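Local coordinates for probable outer membrane protein (Pseudomonas aeruginosa, PDB 3DWO) that probably carries long-chain fatty acids or other hydrophobic compounds across the bacterial outer membrane, as a beta-barrel channel of the FadL family, at residues A[329-334]-A[368-373]; A[410-415]-A[423-428]; A[110-115]-A[148-153]; A[38-43]-A[101-106]. All coordinates share one frame; numbering follows the deposited sequence.

Contact 1: A[329-334]-A[368-373]; sequences IPYTYR and TRDPRI. With C8E ((hydroxyethyloxy)tri(ethyloxy)octane), chain D; C8E ((hydroxyethyloxy)tri(ethyloxy)octane), chain E.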
# COMPACT_ATOMS: atom_id res chain seq x y z
N ILE A 329 -0.80 -18.38 0.01
CA ILE A 329 -2.13 -17.82 -0.22
C ILE A 329 -2.19 -17.08 -1.56
O ILE A 329 -1.51 -16.08 -1.78
CB ILE A 329 -2.50 -16.84 0.92
CG1 ILE A 329 -2.40 -17.57 2.26
CG2 ILE A 329 -3.92 -16.29 0.72
CD1 ILE A 329 -2.59 -16.67 3.47
N PRO A 330 -3.02 -17.58 -2.50
CA PRO A 330 -3.12 -16.92 -3.80
C PRO A 330 -3.90 -15.61 -3.73
O PRO A 330 -4.88 -15.50 -3.00
CB PRO A 330 -3.83 -17.96 -4.66
CG PRO A 330 -3.51 -19.27 -3.98
CD PRO A 330 -3.66 -18.90 -2.53
N TYR A 331 -3.45 -14.62 -4.48
CA TYR A 331 -4.13 -13.34 -4.51
C TYR A 331 -4.37 -12.91 -5.94
O TYR A 331 -5.35 -12.22 -6.23
CB TYR A 331 -3.31 -12.29 -3.75
CG TYR A 331 -3.51 -12.37 -2.26
CD1 TYR A 331 -4.76 -12.14 -1.69
CD2 TYR A 331 -2.45 -12.69 -1.40
CE1 TYR A 331 -4.96 -12.22 -0.31
CE2 TYR A 331 -2.64 -12.78 -0.02
CZ TYR A 331 -3.89 -12.54 0.52
OH TYR A 331 -4.08 -12.61 1.89
N THR A 332 -3.49 -13.35 -6.84
CA THR A 332 -3.59 -13.05 -8.27
C THR A 332 -4.11 -11.65 -8.62
O THR A 332 -5.11 -11.51 -9.32
CB THR A 332 -4.48 -14.09 -8.98
OG1 THR A 332 -5.74 -14.18 -8.30
CG2 THR A 332 -3.82 -15.46 -8.97
N TYR A 333 -3.43 -10.63 -8.12
CA TYR A 333 -3.80 -9.24 -8.40
C TYR A 333 -3.75 -8.98 -9.90
O TYR A 333 -3.00 -9.63 -10.63
CB TYR A 333 -2.82 -8.29 -7.71
CG TYR A 333 -3.15 -7.95 -6.28
CD1 TYR A 333 -3.94 -8.79 -5.49
CD2 TYR A 333 -2.65 -6.78 -5.70
CE1 TYR A 333 -4.23 -8.46 -4.16
CE2 TYR A 333 -2.93 -6.45 -4.38
CZ TYR A 333 -3.72 -7.29 -3.62
OH TYR A 333 -4.01 -6.92 -2.32
N ARG A 334 -4.55 -8.02 -10.35
CA ARG A 334 -4.59 -7.65 -11.76
C ARG A 334 -3.86 -6.33 -11.97
O ARG A 334 -3.77 -5.50 -11.06
CB ARG A 334 -6.05 -7.48 -12.23
CG ARG A 334 -6.81 -6.41 -11.45
CD ARG A 334 -8.16 -6.02 -12.08
NE ARG A 334 -8.79 -4.93 -11.33
CZ ARG A 334 -9.92 -4.31 -11.68
NH1 ARG A 334 -10.56 -4.66 -12.79
NH2 ARG A 334 -10.40 -3.33 -10.93
N THR A 368 -10.40 -13.59 -4.67
CA THR A 368 -9.35 -13.61 -3.65
C THR A 368 -9.34 -12.49 -2.60
O THR A 368 -8.62 -12.58 -1.61
CB THR A 368 -7.96 -13.62 -4.31
OG1 THR A 368 -7.77 -12.39 -5.03
CG2 THR A 368 -7.83 -14.78 -5.28
N ARG A 369 -10.12 -11.43 -2.81
CA ARG A 369 -10.11 -10.35 -1.84
C ARG A 369 -10.46 -10.84 -0.44
O ARG A 369 -11.39 -11.62 -0.26
CB ARG A 369 -11.06 -9.23 -2.25
CG ARG A 369 -10.96 -7.96 -1.40
CD ARG A 369 -11.66 -6.82 -2.11
NE ARG A 369 -12.86 -7.33 -2.74
CZ ARG A 369 -13.14 -7.22 -4.03
NH1 ARG A 369 -12.31 -6.61 -4.86
NH2 ARG A 369 -14.25 -7.77 -4.49
N ASP A 370 -9.71 -10.37 0.55
CA ASP A 370 -9.94 -10.75 1.93
C ASP A 370 -9.93 -9.52 2.84
O ASP A 370 -9.77 -8.41 2.37
CB ASP A 370 -8.90 -11.78 2.38
CG ASP A 370 -7.49 -11.23 2.37
OD1 ASP A 370 -7.34 -10.00 2.21
OD2 ASP A 370 -6.54 -12.03 2.55
N PRO A 371 -10.11 -9.72 4.16
CA PRO A 371 -10.13 -8.60 5.11
C PRO A 371 -8.85 -7.79 5.29
O PRO A 371 -8.90 -6.67 5.79
CB PRO A 371 -10.56 -9.27 6.42
CG PRO A 371 -11.35 -10.48 5.94
CD PRO A 371 -10.48 -10.97 4.83
N ARG A 372 -7.70 -8.35 4.90
CA ARG A 372 -6.43 -7.64 5.04
C ARG A 372 -6.41 -6.35 4.21
O ARG A 372 -6.07 -5.28 4.71
CB ARG A 372 -5.25 -8.51 4.60
CG ARG A 372 -5.12 -9.80 5.35
CD ARG A 372 -3.73 -10.42 5.21
NE ARG A 372 -3.55 -11.45 6.23
CZ ARG A 372 -3.70 -12.75 6.02
NH1 ARG A 372 -4.02 -13.22 4.82
NH2 ARG A 372 -3.57 -13.58 7.04
N ILE A 373 -6.76 -6.49 2.93
CA ILE A 373 -6.79 -5.37 1.98
C ILE A 373 -8.12 -5.47 1.23
O ILE A 373 -8.16 -5.92 0.08
CB ILE A 373 -5.65 -5.49 0.94
CG1 ILE A 373 -4.31 -5.76 1.63
CG2 ILE A 373 -5.58 -4.20 0.12
CD1 ILE A 373 -3.78 -4.60 2.45
C1 C8E D . -6.44 -8.57 -1.03
C2 C8E D . -5.58 -8.87 0.11
C3 C8E D . -4.15 -8.91 -0.18
C4 C8E D . -3.47 -9.12 1.09
C5 C8E D . -2.06 -8.68 0.95
C6 C8E D . -1.48 -8.44 2.26
C7 C8E D . -0.07 -8.57 1.94
C8 C8E D . 0.70 -7.55 2.69
O9 C8E D . 1.86 -7.76 3.48
C10 C8E D . 1.78 -8.63 4.59
C11 C8E D . 3.15 -8.64 5.20
O12 C8E D . 3.90 -9.78 4.72
C13 C8E D . 4.21 -10.79 5.72
C14 C8E D . 3.28 -11.97 6.17
O15 C8E D . 3.52 -13.41 6.27
C16 C8E D . 3.19 -14.10 5.06
C17 C8E D . 1.73 -14.60 4.98
O18 C8E D . 0.87 -14.72 6.13
C19 C8E D . 0.94 -16.02 6.77
C20 C8E D . -0.32 -16.94 7.00
O21 C8E D . -1.02 -16.86 8.25
C1 C8E E . 1.65 2.99 8.58
C2 C8E E . 0.52 2.65 7.73
C3 C8E E . 0.71 2.96 6.31
C4 C8E E . 0.08 4.24 6.05
C5 C8E E . -0.69 4.14 4.79
C6 C8E E . -0.94 5.47 4.27
C7 C8E E . -1.90 5.14 3.23
C8 C8E E . -2.98 6.13 3.28
O9 C8E E . -3.88 6.48 2.25
C10 C8E E . -3.38 7.00 1.03
C11 C8E E . -4.60 7.23 0.20
O12 C8E E . -5.35 6.01 0.04
C13 C8E E . -6.71 6.18 -0.45
C14 C8E E . -7.93 5.26 -0.11
O15 C8E E . -8.45 4.78 1.16
C16 C8E E . -7.84 3.52 1.52
C17 C8E E . -8.59 2.28 1.01
O18 C8E E . -9.35 1.41 1.88
C19 C8E E . -8.55 0.33 2.42
C20 C8E E . -8.78 -1.19 2.06
O21 C8E E . -7.86 -1.82 1.16
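Y331 puts its hydroxyl between D370 and R372, and here the contact is tight. Y331 OH donates to D370 OD2 at 2.6 Å, meeting the carboxylate on its syn side but somewhat out of its plane. It also accepts from R372 NH1 at 3.0 Å, a bent bond (139° at the hydrogen) with the oxygen close to the guanidinium plane. Used both as donor and as acceptor, the hydroxyl is fixed in rotation; the ring stands nearly upright to the carboxylate, their planes 78° apart. D370 holds its CG between the backbone N and the carbonyl carbon (chi1 64°), which swings OD2 toward the tyrosine. A salt bridge from R372 NH1 to D370 OD2, 3.6 Å, closes the triangle, and R372 NH2 goes on to Q175.

In fold terms, residues 329-330 end a small two-stranded hairpin, while 368-373 belong to the connection between barrel strands 351-360 and 378-388. Together they wall a detergent site, consistent with the hydrophobic binding pockets known in FadL channels. The alkyl chain of C8E (chain D) runs over one face of the Y331 ring, its C3 lying 3.4 Å above the plane and offset toward the rim. I373 CG1 flanks the same tail, 3.5 Å from C4 of the detergent.

The margin at P330 and T332 is looser. T368 OG1 donates to Y331 O at 2.7 Å, but next to it T368 CG2 only brushes T332 OG1 at 3.7 Å, an oxygen whose strong partner is H365, and P330 lies exposed on the surface.

Contact 2: A[410-415]-A[423-428]; sequences PLKTVN and RLDGRA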
# COMPACT_ATOMS: atom_id res chain seq x y z
N PRO A 410 -17.50 -6.90 -2.36
CA PRO A 410 -17.85 -8.17 -1.73
C PRO A 410 -16.62 -8.94 -1.27
O PRO A 410 -15.53 -8.78 -1.81
CB PRO A 410 -18.59 -8.91 -2.84
CG PRO A 410 -17.83 -8.47 -4.07
CD PRO A 410 -17.65 -6.98 -3.83
N LEU A 411 -16.81 -9.75 -0.24
CA LEU A 411 -15.76 -10.61 0.29
C LEU A 411 -16.38 -12.00 0.27
O LEU A 411 -17.37 -12.26 0.96
CB LEU A 411 -15.39 -10.22 1.72
CG LEU A 411 -14.24 -9.22 1.88
CD1 LEU A 411 -14.51 -7.99 1.07
CD2 LEU A 411 -14.07 -8.86 3.34
N LYS A 412 -15.81 -12.88 -0.54
CA LYS A 412 -16.30 -14.24 -0.69
C LYS A 412 -15.15 -15.19 -0.39
O LYS A 412 -15.11 -16.31 -0.90
CB LYS A 412 -16.77 -14.47 -2.13
CG LYS A 412 -17.86 -13.52 -2.60
CD LYS A 412 -19.21 -13.86 -1.99
CE LYS A 412 -20.33 -13.09 -2.68
NZ LYS A 412 -21.68 -13.49 -2.19
N THR A 413 -14.23 -14.73 0.44
CA THR A 413 -13.04 -15.48 0.81
C THR A 413 -13.26 -16.90 1.31
O THR A 413 -14.09 -17.16 2.17
CB THR A 413 -12.25 -14.71 1.89
OG1 THR A 413 -12.41 -13.30 1.68
CG2 THR A 413 -10.77 -15.06 1.80
N VAL A 414 -12.49 -17.83 0.75
CA VAL A 414 -12.54 -19.23 1.14
C VAL A 414 -11.13 -19.60 1.59
O VAL A 414 -10.15 -19.28 0.91
CB VAL A 414 -12.96 -20.12 -0.06
CG1 VAL A 414 -12.83 -21.59 0.29
CG2 VAL A 414 -14.40 -19.82 -0.46
N ASN A 415 -11.01 -20.24 2.75
CA ASN A 415 -9.69 -20.65 3.25
C ASN A 415 -9.34 -22.05 2.76
O ASN A 415 -10.18 -22.94 2.76
CB ASN A 415 -9.66 -20.65 4.79
CG ASN A 415 -9.06 -19.37 5.37
OD1 ASN A 415 -8.30 -18.67 4.69
ND2 ASN A 415 -9.37 -19.09 6.64
N ARG A 423 -15.11 -19.81 5.30
CA ARG A 423 -15.38 -18.88 4.21
C ARG A 423 -16.16 -17.66 4.68
O ARG A 423 -16.91 -17.72 5.65
CB ARG A 423 -16.15 -19.57 3.08
CG ARG A 423 -17.62 -19.80 3.35
CD ARG A 423 -18.28 -20.45 2.14
NE ARG A 423 -19.65 -20.88 2.42
CZ ARG A 423 -20.71 -20.08 2.43
NH1 ARG A 423 -20.57 -18.79 2.16
NH2 ARG A 423 -21.91 -20.57 2.73
N LEU A 424 -15.99 -16.56 3.96
CA LEU A 424 -16.69 -15.33 4.28
C LEU A 424 -17.77 -15.06 3.23
O LEU A 424 -17.67 -15.51 2.09
CB LEU A 424 -15.71 -14.15 4.30
CG LEU A 424 -14.49 -14.25 5.22
CD1 LEU A 424 -13.59 -13.05 5.00
CD2 LEU A 424 -14.94 -14.32 6.68
N ASP A 425 -18.80 -14.32 3.63
CA ASP A 425 -19.86 -13.94 2.71
C ASP A 425 -20.38 -12.60 3.19
O ASP A 425 -21.28 -12.54 4.03
CB ASP A 425 -21.00 -14.96 2.71
CG ASP A 425 -22.09 -14.60 1.71
OD1 ASP A 425 -23.18 -15.22 1.76
OD2 ASP A 425 -21.85 -13.70 0.88
N GLY A 426 -19.79 -11.53 2.68
CA GLY A 426 -20.20 -10.20 3.09
C GLY A 426 -19.56 -9.13 2.24
O GLY A 426 -19.15 -9.38 1.11
N ARG A 427 -19.47 -7.91 2.77
CA ARG A 427 -18.88 -6.81 2.02
C ARG A 427 -18.16 -5.82 2.92
O ARG A 427 -18.52 -5.61 4.08
CB ARG A 427 -19.95 -6.10 1.20
CG ARG A 427 -21.24 -5.88 1.95
CD ARG A 427 -22.39 -5.59 1.00
NE ARG A 427 -22.40 -6.50 -0.15
CZ ARG A 427 -21.87 -6.22 -1.34
NH1 ARG A 427 -21.27 -5.05 -1.54
NH2 ARG A 427 -21.92 -7.11 -2.32
N ALA A 428 -17.14 -5.20 2.36
CA ALA A 428 -16.35 -4.22 3.09
C ALA A 428 -16.69 -2.84 2.59
O ALA A 428 -16.88 -2.61 1.39
CB ALA A 428 -14.87 -4.50 2.90
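K412 leaves its backbone with CG anti to the carbonyl carbon and then bends at chi2 (-75°), while D425 holds its CG anti to the backbone N (chi1 -178°); the two side chains thus run alongside each other, pointing the same way. K412 NZ makes a salt bridge with D425 OD2 at 3.1 Å, approaching from above the carboxylate plane. This pair spans the beta hairpin of strands 395-411 and 423-441, the last of the FadL-type barrel, whose second strand also pairs with strand 44-63 to close the ring.

L411 and G426 form an antiparallel hydrogen-bonded pair: L411 N to G426 O is 2.7 Å, and G426 N to L411 O is 3.1 Å. Regular strand structure then stops in 410-415, yet L424 N still reaches T413 O at 2.7 Å.

On the buried side, L411 CD1 touches A428 CB at 4.0 Å, and L424 packs against Y58 and P371. On the other face of the sheet, R427, its NH1 bridged to E408, lays one guanidinium face over P410, with P410 CA offset toward the rim. T413 and L424 also lie side by side: L424 CD1 comes within 3.5 Å of T413 OG1, the oxygen that is hydrogen-bonded to the carbonyl of R369.

Contact 3: A[110-115]-A[148-153]; sequences FAFGLS and GSLSFK. With C8E ((hydroxyethyloxy)tri(ethyloxy)octane), chain H; C8E ((hydroxyethyloxy)tri(ethyloxy)octane), chain L.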
# COMPACT_ATOMS: atom_id res chain seq x y z
N PHE A 110 23.04 19.07 -16.20
CA PHE A 110 22.82 18.11 -15.12
C PHE A 110 22.17 18.68 -13.86
O PHE A 110 22.44 19.81 -13.46
CB PHE A 110 24.14 17.46 -14.73
CG PHE A 110 24.66 16.47 -15.73
CD1 PHE A 110 24.13 15.18 -15.78
CD2 PHE A 110 25.69 16.80 -16.59
CE1 PHE A 110 24.63 14.24 -16.67
CE2 PHE A 110 26.21 15.87 -17.49
CZ PHE A 110 25.67 14.58 -17.53
N ALA A 111 21.33 17.86 -13.24
CA ALA A 111 20.64 18.21 -12.01
C ALA A 111 20.67 16.98 -11.11
O ALA A 111 20.69 15.85 -11.59
CB ALA A 111 19.20 18.61 -12.29
N PHE A 112 20.67 17.21 -9.80
CA PHE A 112 20.72 16.13 -8.83
C PHE A 112 19.45 16.12 -7.98
O PHE A 112 18.97 17.17 -7.57
CB PHE A 112 21.94 16.31 -7.93
CG PHE A 112 22.11 15.23 -6.91
CD1 PHE A 112 22.34 13.91 -7.30
CD2 PHE A 112 22.09 15.54 -5.55
CE1 PHE A 112 22.54 12.91 -6.35
CE2 PHE A 112 22.29 14.54 -4.59
CZ PHE A 112 22.52 13.22 -5.00
N GLY A 113 18.92 14.93 -7.71
CA GLY A 113 17.71 14.82 -6.92
C GLY A 113 17.82 13.88 -5.73
O GLY A 113 18.39 12.79 -5.83
N LEU A 114 17.25 14.30 -4.61
CA LEU A 114 17.26 13.53 -3.37
C LEU A 114 15.84 13.52 -2.81
O LEU A 114 15.14 14.53 -2.91
CB LEU A 114 18.19 14.20 -2.35
CG LEU A 114 19.42 13.46 -1.84
CD1 LEU A 114 20.13 12.77 -2.99
CD2 LEU A 114 20.34 14.45 -1.15
N SER A 115 15.42 12.41 -2.23
CA SER A 115 14.08 12.36 -1.67
C SER A 115 13.84 11.24 -0.68
O SER A 115 14.52 10.21 -0.69
CB SER A 115 13.04 12.27 -2.79
OG SER A 115 12.94 10.94 -3.29
N GLY A 148 18.08 8.87 -4.82
CA GLY A 148 19.11 9.70 -5.42
C GLY A 148 18.89 9.62 -6.92
O GLY A 148 18.78 8.52 -7.47
N SER A 149 18.80 10.76 -7.60
CA SER A 149 18.57 10.73 -9.04
C SER A 149 19.37 11.77 -9.79
O SER A 149 19.89 12.73 -9.21
CB SER A 149 17.09 10.90 -9.36
OG SER A 149 16.63 12.17 -8.93
N LEU A 150 19.44 11.59 -11.10
CA LEU A 150 20.19 12.48 -11.96
C LEU A 150 19.41 12.74 -13.25
O LEU A 150 18.78 11.83 -13.78
CB LEU A 150 21.53 11.83 -12.30
CG LEU A 150 22.75 12.72 -12.51
CD1 LEU A 150 23.04 13.52 -11.24
CD2 LEU A 150 23.95 11.84 -12.88
N SER A 151 19.46 13.97 -13.74
CA SER A 151 18.77 14.29 -14.99
C SER A 151 19.78 14.85 -15.99
O SER A 151 20.74 15.52 -15.62
CB SER A 151 17.67 15.32 -14.76
OG SER A 151 18.21 16.58 -14.43
N PHE A 152 19.55 14.56 -17.27
CA PHE A 152 20.43 15.04 -18.33
C PHE A 152 19.61 15.68 -19.44
O PHE A 152 18.76 15.04 -20.05
CB PHE A 152 21.26 13.89 -18.89
CG PHE A 152 22.13 14.28 -20.05
CD1 PHE A 152 21.80 13.92 -21.35
CD2 PHE A 152 23.29 15.03 -19.84
CE1 PHE A 152 22.61 14.30 -22.42
CE2 PHE A 152 24.11 15.41 -20.90
CZ PHE A 152 23.76 15.04 -22.20
N LYS A 153 19.87 16.96 -19.69
CA LYS A 153 19.16 17.68 -20.74
C LYS A 153 19.80 17.42 -22.10
O LYS A 153 20.96 17.74 -22.32
CB LYS A 153 19.14 19.18 -20.44
CG LYS A 153 18.33 19.98 -21.43
CD LYS A 153 17.73 21.24 -20.81
CE LYS A 153 18.80 22.22 -20.37
NZ LYS A 153 18.19 23.45 -19.79
C2 C8E H . 21.21 3.42 -12.80
C3 C8E H . 20.51 4.50 -12.11
C4 C8E H . 21.34 5.68 -12.22
C5 C8E H . 21.26 6.45 -10.96
C6 C8E H . 22.38 7.36 -10.86
C7 C8E H . 21.79 8.39 -10.03
C8 C8E H . 22.65 8.60 -8.85
O9 C8E H . 22.22 8.86 -7.53
C1 C8E L . 16.20 13.11 1.62
C2 C8E L . 16.06 14.54 1.39
C3 C8E L . 14.80 15.12 1.85
C4 C8E L . 14.86 16.55 1.60
C5 C8E L . 14.58 17.26 2.87
C6 C8E L . 14.42 18.68 2.62
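Strands 110-115 and 148-153 run antiparallel with axes 4.6 Å apart at closest; F110-F152, F112-L150 and L114-G148 are non-hydrogen-bonded pairs, alternating with the hydrogen-bonded pairs A111-S151 and G113-S149. The G113-S149 pair is short: G113 N to S149 O is 2.8 Å and S149 N to G113 O is 2.7 Å. At A111 the pairing is less even, since S151 N reaches A111 O at 3.1 Å but the return bond from A111 N to S151 O is weak.

F110 and F152 meet on one face of the sheet. F110 keeps its CG anti to the carbonyl carbon (chi1 -73°), which leans its ring across to the neighbouring strand, where F152 CD2 sits over one ring face, offset toward the rim. The two planes are inclined at 48° with centroids 5.1 Å apart, an oblique aromatic pair.

Both strands are adjacent staves of the antiparallel barrel. F110, F112, L114, L150 and F152 lie on the face that is probably the outer, lipid-facing one, and a detergent, C8E (chain H), lies beside G148. L150 CD1 approaches the edge of the F112 ring, 4.0 Å from F112 CD1, the two side chains crossing at about a right angle.

The other face carries the small, buried side chains of A111, S149 and S151 and meets the N-terminal segment around A30 and M37, probably part of the hatch known in FadL proteins. G113 has no side chain there, and S149 OG comes over it, 3.5 Å from G113 CA, while hydrogen-bonding A30 O; M37 packs against S149 and S151.

Contact 4: A[38-43]-A[101-106]; sequences AFIDKR and FLVVPI. With C8E ((hydroxyethyloxy)tri(ethyloxy)octane), chain L.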
# COMPACT_ATOMS: atom_id res chain seq x y z
N ALA A 38 15.52 18.46 -15.19
CA ALA A 38 16.35 19.21 -16.12
C ALA A 38 15.76 20.58 -16.47
O ALA A 38 16.42 21.40 -17.11
CB ALA A 38 16.56 18.40 -17.39
N PHE A 39 14.54 20.84 -16.04
CA PHE A 39 13.89 22.11 -16.33
C PHE A 39 13.63 22.94 -15.09
O PHE A 39 12.91 23.94 -15.14
CB PHE A 39 12.60 21.85 -17.11
CG PHE A 39 12.85 21.22 -18.45
CD1 PHE A 39 13.34 21.98 -19.51
CD2 PHE A 39 12.66 19.86 -18.64
CE1 PHE A 39 13.65 21.39 -20.74
CE2 PHE A 39 12.96 19.26 -19.86
CZ PHE A 39 13.46 20.03 -20.91
N ILE A 40 14.21 22.51 -13.97
CA ILE A 40 14.07 23.24 -12.71
C ILE A 40 15.31 24.12 -12.64
O ILE A 40 16.42 23.62 -12.47
CB ILE A 40 14.01 22.27 -11.51
CG1 ILE A 40 12.66 21.54 -11.52
CG2 ILE A 40 14.20 23.04 -10.21
CD1 ILE A 40 12.48 20.54 -10.41
N ASP A 41 15.10 25.42 -12.79
CA ASP A 41 16.19 26.39 -12.81
C ASP A 41 16.89 26.77 -11.51
O ASP A 41 17.80 27.60 -11.53
CB ASP A 41 15.69 27.66 -13.51
CG ASP A 41 14.30 28.08 -13.06
OD1 ASP A 41 13.67 28.89 -13.77
OD2 ASP A 41 13.84 27.60 -12.00
N LYS A 42 16.51 26.18 -10.39
CA LYS A 42 17.17 26.51 -9.13
C LYS A 42 17.08 25.45 -8.04
O LYS A 42 16.41 24.44 -8.20
CB LYS A 42 16.63 27.84 -8.59
CG LYS A 42 15.17 28.10 -8.93
CD LYS A 42 14.26 26.98 -8.47
CE LYS A 42 12.85 27.18 -9.00
NZ LYS A 42 12.31 28.52 -8.64
N ARG A 43 17.79 25.70 -6.94
CA ARG A 43 17.81 24.80 -5.80
C ARG A 43 16.49 24.87 -5.05
O ARG A 43 16.02 25.95 -4.71
CB ARG A 43 18.92 25.18 -4.82
CG ARG A 43 20.34 25.03 -5.31
CD ARG A 43 21.29 25.33 -4.16
NE ARG A 43 22.70 25.17 -4.51
CZ ARG A 43 23.69 25.20 -3.62
NH1 ARG A 43 23.42 25.39 -2.33
NH2 ARG A 43 24.95 25.04 -4.02
N PHE A 101 11.78 16.28 -0.63
CA PHE A 101 12.38 16.40 -1.95
C PHE A 101 13.41 17.51 -2.00
O PHE A 101 13.23 18.58 -1.42
CB PHE A 101 11.30 16.68 -3.00
CG PHE A 101 10.29 15.58 -3.16
CD1 PHE A 101 10.65 14.36 -3.71
CD2 PHE A 101 8.97 15.78 -2.76
CE1 PHE A 101 9.71 13.34 -3.87
CE2 PHE A 101 8.02 14.77 -2.91
CZ PHE A 101 8.39 13.55 -3.47
N LEU A 102 14.51 17.23 -2.69
CA LEU A 102 15.57 18.20 -2.85
C LEU A 102 16.09 18.13 -4.27
O LEU A 102 16.42 17.05 -4.77
CB LEU A 102 16.71 17.92 -1.86
CG LEU A 102 17.94 18.81 -2.02
CD1 LEU A 102 17.56 20.26 -1.79
CD2 LEU A 102 19.00 18.36 -1.04
N VAL A 103 16.12 19.27 -4.95
CA VAL A 103 16.62 19.32 -6.31
C VAL A 103 17.74 20.36 -6.39
O VAL A 103 17.57 21.51 -5.99
CB VAL A 103 15.51 19.70 -7.30
CG1 VAL A 103 16.10 19.84 -8.70
CG2 VAL A 103 14.42 18.63 -7.29
N VAL A 104 18.88 19.92 -6.91
CA VAL A 104 20.05 20.78 -7.02
C VAL A 104 20.66 20.73 -8.42
O VAL A 104 21.35 19.77 -8.77
CB VAL A 104 21.15 20.34 -6.03
CG1 VAL A 104 22.34 21.26 -6.13
CG2 VAL A 104 20.59 20.33 -4.62
N PRO A 105 20.38 21.75 -9.25
CA PRO A 105 20.96 21.74 -10.60
C PRO A 105 22.49 21.82 -10.51
O PRO A 105 23.03 22.64 -9.76
CB PRO A 105 20.32 22.96 -11.26
CG PRO A 105 20.04 23.88 -10.10
CD PRO A 105 19.52 22.93 -9.05
N ILE A 106 23.17 20.96 -11.25
CA ILE A 106 24.63 20.91 -11.24
C ILE A 106 25.22 21.78 -12.33
O ILE A 106 25.92 22.76 -12.05
CB ILE A 106 25.13 19.46 -11.45
CG1 ILE A 106 24.47 18.53 -10.44
CG2 ILE A 106 26.64 19.41 -11.31
CD1 ILE A 106 24.79 17.07 -10.66
C1 C8E L . 16.20 13.11 1.62
C2 C8E L . 16.06 14.54 1.39
C3 C8E L . 14.80 15.12 1.85
C4 C8E L . 14.86 16.55 1.60
C5 C8E L . 14.58 17.26 2.87
C6 C8E L . 14.42 18.68 2.62
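The guanidinium of R43 passes obliquely by V104, whose CG1 is 4.2 Å from R43 NE. It gets there on an extended chain (chi2 -175°, chi3 178°) that carries the charged end past the valine to the exposed surface. The ring of this contact, the pyrrolidine of P105, leans on the backbone of K42: P105 CD is 3.6 Å from K42 O, and P105 CG is 3.9 Å from K42 C.

No conventional hydrogen bond crosses between the segments. The closest backbone approach of note is a CA-H...O contact from R43 CA to V103 O, 3.3 Å long with 150° at the hydrogen. Beneath it, on the buried side, I40 and V103 cross at about a right angle, I40 CG2 resting 4.0 Å from V103 CG1. K42 points its CB away from this core, and its NZ makes a salt bridge with D442 near the C-terminus.

Just beyond R43 the chain settles into strand 44-63, where I44 takes up backbone hydrogen bonding with V103. Residues 38-43 are therefore the lead-in from the N-terminal region to the first barrel strand, docked on the end of strand 93-105, the neighbour of strand 44-63 in this FadL-family barrel.

In the fold
The four contacts form two groups toward different ends of the barrel. Contacts 1 and 2, centres 11 Å apart, touch: R369 O is 2.8 Å from T413 OG1, R369 NH2 is 3.1 Å from P410 O, and P371 packs on L424, so the loop carrying D370 and R372 is anchored to the last hairpin. Contacts 3 and 4 lie 8 Å apart between centres; strands 93-105 and 110-125 are neighbours, with F112 O 2.8 Å from V104 N, and C8E (chain L) touches both contacts. Between the groups, contacts 1 and 3 have centres 37 Å apart, on opposite sides of the chain's centre. Contact 1 alone borders the detergent C8E (chain D), which probably marks a substrate pocket.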